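Side-chain contacts in microcompartments protein (Desulfitobacterium hafniense, PDB 3NWG), which probably serves as a tandem-BMC-domain building block of the protein shell that encloses a bacterial microcompartment: residues A111-T114 / A115-G119; I100-S104 / I105-I109. One frame throughout, in Å; residues are numbered along the deposited sequence.

Contact 1 (A111-T114 / A115-G119)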
loop_
_atom_site.group_PDB
_atom_site.type_symbol
_atom_site.label_atom_id
_atom_site.label_comp_id
_atom_site.label_asym_id
_atom_site.label_seq_id
_atom_site.Cartn_x
_atom_site.Cartn_y
_atom_site.Cartn_z
ATOM N N ALA A 111 7.975 7.185 29.221
ATOM C CA ALA A 111 6.649 6.783 29.685
ATOM C C ALA A 111 6.333 5.336 29.339
ATOM O O ALA A 111 5.848 4.583 30.192
ATOM C CB ALA A 111 5.590 7.690 29.120
ATOM N N ALA A 112 6.599 4.956 28.092
ATOM C CA ALA A 112 6.415 3.578 27.661
ATOM C C ALA A 112 7.267 2.636 28.519
ATOM O O ALA A 112 6.787 1.605 28.964
ATOM C CB ALA A 112 6.742 3.422 26.178
ATOM N N ASP A 113 8.519 3.020 28.768
ATOM C CA ASP A 113 9.458 2.175 29.492
ATOM C C ASP A 113 9.027 2.035 30.944
ATOM O O ASP A 113 9.041 0.938 31.501
ATOM C CB ASP A 113 10.887 2.728 29.379
ATOM C CG ASP A 113 11.909 1.904 30.168
ATOM O OD1 ASP A 113 12.202 0.734 29.790
ATOM O OD2 ASP A 113 12.430 2.447 31.176
ATOM N N THR A 114 8.628 3.145 31.555
ATOM C CA THR A 114 8.106 3.091 32.912
ATOM C C THR A 114 6.808 2.264 32.955
ATOM O O THR A 114 6.618 1.437 33.841
ATOM C CB THR A 114 7.921 4.509 33.512
ATOM O OG1 THR A 114 9.206 5.138 33.648
ATOM C CG2 THR A 114 7.269 4.438 34.902
ATOM N N ALA A 115 5.935 2.456 31.976
ATOM C CA ALA A 115 4.708 1.674 31.923
ATOM C C ALA A 115 5.033 0.187 31.883
ATOM O O ALA A 115 4.563 -0.562 32.721
ATOM C CB ALA A 115 3.835 2.080 30.727
ATOM N N ALA A 116 5.862 -0.237 30.938
ATOM C CA ALA A 116 6.190 -1.658 30.793
ATOM C C ALA A 116 6.862 -2.242 32.039
ATOM O O ALA A 116 6.713 -3.425 32.331
ATOM C CB ALA A 116 7.046 -1.884 29.574
ATOM N N LYS A 117 7.577 -1.410 32.785
ATOM C CA LYS A 117 8.330 -1.899 33.921
ATOM C C LYS A 117 7.452 -2.141 35.140
ATOM O O LYS A 117 7.861 -2.832 36.082
ATOM C CB LYS A 117 9.479 -0.951 34.256
ATOM C CG LYS A 117 10.723 -1.215 33.442
ATOM C CD LYS A 117 11.713 -0.070 33.579
ATOM C CE LYS A 117 13.052 -0.435 32.952
ATOM N NZ LYS A 117 13.947 0.743 32.707
ATOM N N THR A 118 6.248 -1.581 35.128
ATOM C CA THR A 118 5.363 -1.736 36.275
ATOM C C THR A 118 4.311 -2.817 36.013
ATOM O O THR A 118 3.489 -2.702 35.106
ATOM C CB THR A 118 4.710 -0.382 36.737
ATOM O OG1 THR A 118 3.616 -0.042 35.890
ATOM C CG2 THR A 118 5.726 0.774 36.739
ATOM N N GLY A 119 4.356 -3.880 36.804
ATOM C CA GLY A 119 3.333 -4.921 36.726
ATOM C C GLY A 119 3.205 -5.610 35.373
ATOM O O GLY A 119 4.140 -5.602 34.558
#

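Contact 2 (I100-S104 / I105-I109)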
loop_
_atom_site.group_PDB
_atom_site.type_symbol
_atom_site.label_atom_id
_atom_site.label_comp_id
_atom_site.label_asym_id
_atom_site.label_seq_id
_atom_site.Cartn_x
_atom_site.Cartn_y
_atom_site.Cartn_z
ATOM N N ILE A 100 -0.999 6.419 26.424
ATOM C CA ILE A 100 -0.298 7.622 26.874
ATOM C C ILE A 100 0.183 8.415 25.671
ATOM O O ILE A 100 0.738 7.845 24.732
ATOM C CB ILE A 100 0.900 7.303 27.790
ATOM C CG1 ILE A 100 0.450 6.439 28.968
ATOM C CG2 ILE A 100 1.566 8.601 28.278
ATOM C CD1 ILE A 100 1.576 5.827 29.757
ATOM N N GLU A 101 -0.011 9.728 25.717
ATOM C CA GLU A 101 0.293 10.582 24.586
ATOM C C GLU A 101 1.073 11.797 25.087
ATOM O O GLU A 101 0.607 12.508 25.976
ATOM C CB GLU A 101 -1.009 10.972 23.889
ATOM C CG GLU A 101 -0.917 11.881 22.669
ATOM C CD GLU A 101 -2.288 12.512 22.330
ATOM O OE1 GLU A 101 -3.243 12.338 23.121
ATOM O OE2 GLU A 101 -2.433 13.185 21.290
ATOM N N THR A 102 2.273 12.000 24.529
ATOM C CA THR A 102 3.201 13.054 24.960
ATOM C C THR A 102 3.637 13.924 23.778
ATOM O O THR A 102 3.540 13.507 22.609
ATOM C CB THR A 102 4.504 12.501 25.657
ATOM O OG1 THR A 102 5.302 11.802 24.699
ATOM C CG2 THR A 102 4.201 11.580 26.813
ATOM N N PHE A 103 4.140 15.116 24.117
ATOM C CA PHE A 103 4.582 16.126 23.162
ATOM C C PHE A 103 5.969 15.865 22.542
ATOM O O PHE A 103 6.328 16.486 21.538
ATOM C CB PHE A 103 4.564 17.515 23.834
ATOM C CG PHE A 103 3.184 18.127 23.958
ATOM C CD1 PHE A 103 2.462 18.500 22.818
ATOM C CD2 PHE A 103 2.621 18.352 25.213
ATOM C CE1 PHE A 103 1.194 19.069 22.921
ATOM C CE2 PHE A 103 1.328 18.929 25.339
ATOM C CZ PHE A 103 0.619 19.287 24.183
ATOM N N SER A 104 6.743 14.956 23.140
ATOM C CA SER A 104 8.100 14.657 22.666
ATOM C C SER A 104 8.360 13.155 22.639
ATOM O O SER A 104 7.806 12.404 23.451
ATOM C CB SER A 104 9.134 15.337 23.560
ATOM O OG SER A 104 9.562 14.473 24.607
ATOM N N ILE A 105 9.229 12.730 21.724
ATOM C CA ILE A 105 9.572 11.320 21.584
ATOM C C ILE A 105 10.332 10.812 22.810
ATOM O O ILE A 105 10.153 9.655 23.231
ATOM C CB ILE A 105 10.383 11.071 20.296
ATOM C CG1 ILE A 105 9.510 11.326 19.060
ATOM C CG2 ILE A 105 10.972 9.655 20.279
ATOM C CD1 ILE A 105 10.261 11.428 17.740
ATOM N N ALA A 106 11.170 11.667 23.392
ATOM C CA ALA A 106 11.914 11.288 24.588
ATOM C C ALA A 106 10.958 10.964 25.743
ATOM O O ALA A 106 11.017 9.881 26.330
ATOM C CB ALA A 106 12.897 12.379 24.987
ATOM N N SER A 107 10.068 11.901 26.059
ATOM C CA SER A 107 9.091 11.666 27.109
ATOM C C SER A 107 8.249 10.437 26.797
ATOM O O SER A 107 7.940 9.661 27.696
ATOM C CB SER A 107 8.216 12.883 27.335
ATOM O OG SER A 107 7.722 13.342 26.100
ATOM N N LEU A 108 7.907 10.215 25.535
ATOM C CA LEU A 108 7.197 8.976 25.240
ATOM C C LEU A 108 8.022 7.729 25.589
ATOM O O LEU A 108 7.506 6.810 26.225
ATOM C CB LEU A 108 6.694 8.889 23.801
ATOM C CG LEU A 108 5.740 7.689 23.797
ATOM C CD1 LEU A 108 4.337 8.096 24.261
ATOM C CD2 LEU A 108 5.729 6.937 22.496
ATOM N N ILE A 109 9.290 7.689 25.183
ATOM C CA ILE A 109 10.110 6.525 25.476
ATOM C C ILE A 109 10.144 6.286 26.971
ATOM O O ILE A 109 9.918 5.153 27.419
ATOM C CB ILE A 109 11.526 6.663 24.914
ATOM C CG1 ILE A 109 11.499 6.471 23.394
ATOM C CG2 ILE A 109 12.471 5.641 25.542
ATOM C CD1 ILE A 109 12.652 7.179 22.687
#

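Contact 1 (A111-T114 / A115-G119)
The carbonyls of A111 and A112 accept the amides of A115 and A116 in two regular i to i+4 hydrogen bonds (A115 N to A111 O 2.8 Å, A116 N to A112 O 2.9 Å), and the pattern then slackens: K117 N reaches D113 O at 3.1 Å with an N-H...O angle of 135°, while T114 O receives only weak bonds from K117 N and T118 N. T118 N also bonds to A115 O, three residues back.

On one flank, D113 and K117 form an i to i+4 salt bridge. A chi1 of 178° swings the D113 carboxylate out to the side where K117 returns, and the lysine chain, extended beyond CG, runs back past D113 O and across the carboxylate. K117 NZ arrives on the syn lone pair of D113 OD2 at 2.7 Å. Both groups have a second partner in the segment that follows strand 68-74: D113 OD1 accepts the amide of H78, and K117 NZ donates to the carbonyl of N76.

A second face, made by T114, A115 and T118, lies on helix 144-160. T114 turns its hydroxyl back to the carbonyl of V110 and directs its methyl toward T118, the two CG2 atoms lying 4.4 Å apart; these threonines meet A153, while A115 meets S150. A third face, A112 and A116, rests its methyls on I126 and L123 of strand 122-127.

The charged pair thus ties helix 105-117 to the segment N76-H78 through backbone hydrogen bonds made by both side chains. With one carboxylate oxygen held by an ammonium group and the other by a backbone N-H, D113 is fixed in rotation and probably stays ionised despite its burial.

Contact 2 (I100-S104 / I105-I109)
S104 and S107 meet where strand 96-102 turns into helix 105-117, the first beta-to-alpha connection of the second BMC domain, with S104 as the N-cap. The chain nearly reverses here: the short axes of 100-102 and 105-109 run at 153° to each other. Within the strand, E101 points away from the helix, and its carboxylate bonds instead to the amide of I13 in a second subunit.

I105 begins the helix, and its side chain reaches away from the turn to S136 and to L7 and E9 of strand 4-10. A106 contributes little, its methyl standing 4.0 Å from S104 OG.

S107 is the polar partner of the cap. With chi1 at 49°, its OG sits between its own backbone N and carbonyl carbon and faces back over the start of the helix, where it comes within 2.6 Å of S104 OG. S104 OG also lies 3.0 Å from S107 N. T102 comes from the strand side, its CB packing on S107 OG, and M163 touches both serines.

At L108 strand and helix are joined through one backbone oxygen. L108 N donates to S104 O at 3.0 Å, and T102 OG1 donates to the same oxygen at 2.9 Å, the two approaching from opposite faces of the carbonyl plane. Two donors therefore hold S104 O, and with it the peptide leading into the helix; the T102 hydroxyl spends its proton on one of these bonds. L108 sends CG anti to its backbone N (chi1 -168°) and along the strand, past T102 OG1, until CD1 lies 3.6 Å from I100 O.

Overall arrangement
From the N terminus, the chain completes its first four-stranded sheet before strand 96-102 leads into contact 2, which closes the tight turn onto helix 105-117. Contact 1 follows further along the same helix, at its C-terminal end. The two are in series, neither nested nor crossed, with centres about 13 Å apart, and they touch where A111 CB packs on I100 CG2 at 4.2 Å. Contact 2 ties the start of the helix to the central strands of the second sheet. Contact 1 ties its far end to the neighbouring helix, to an outer strand of that sheet and to the chain just beyond the first sheet.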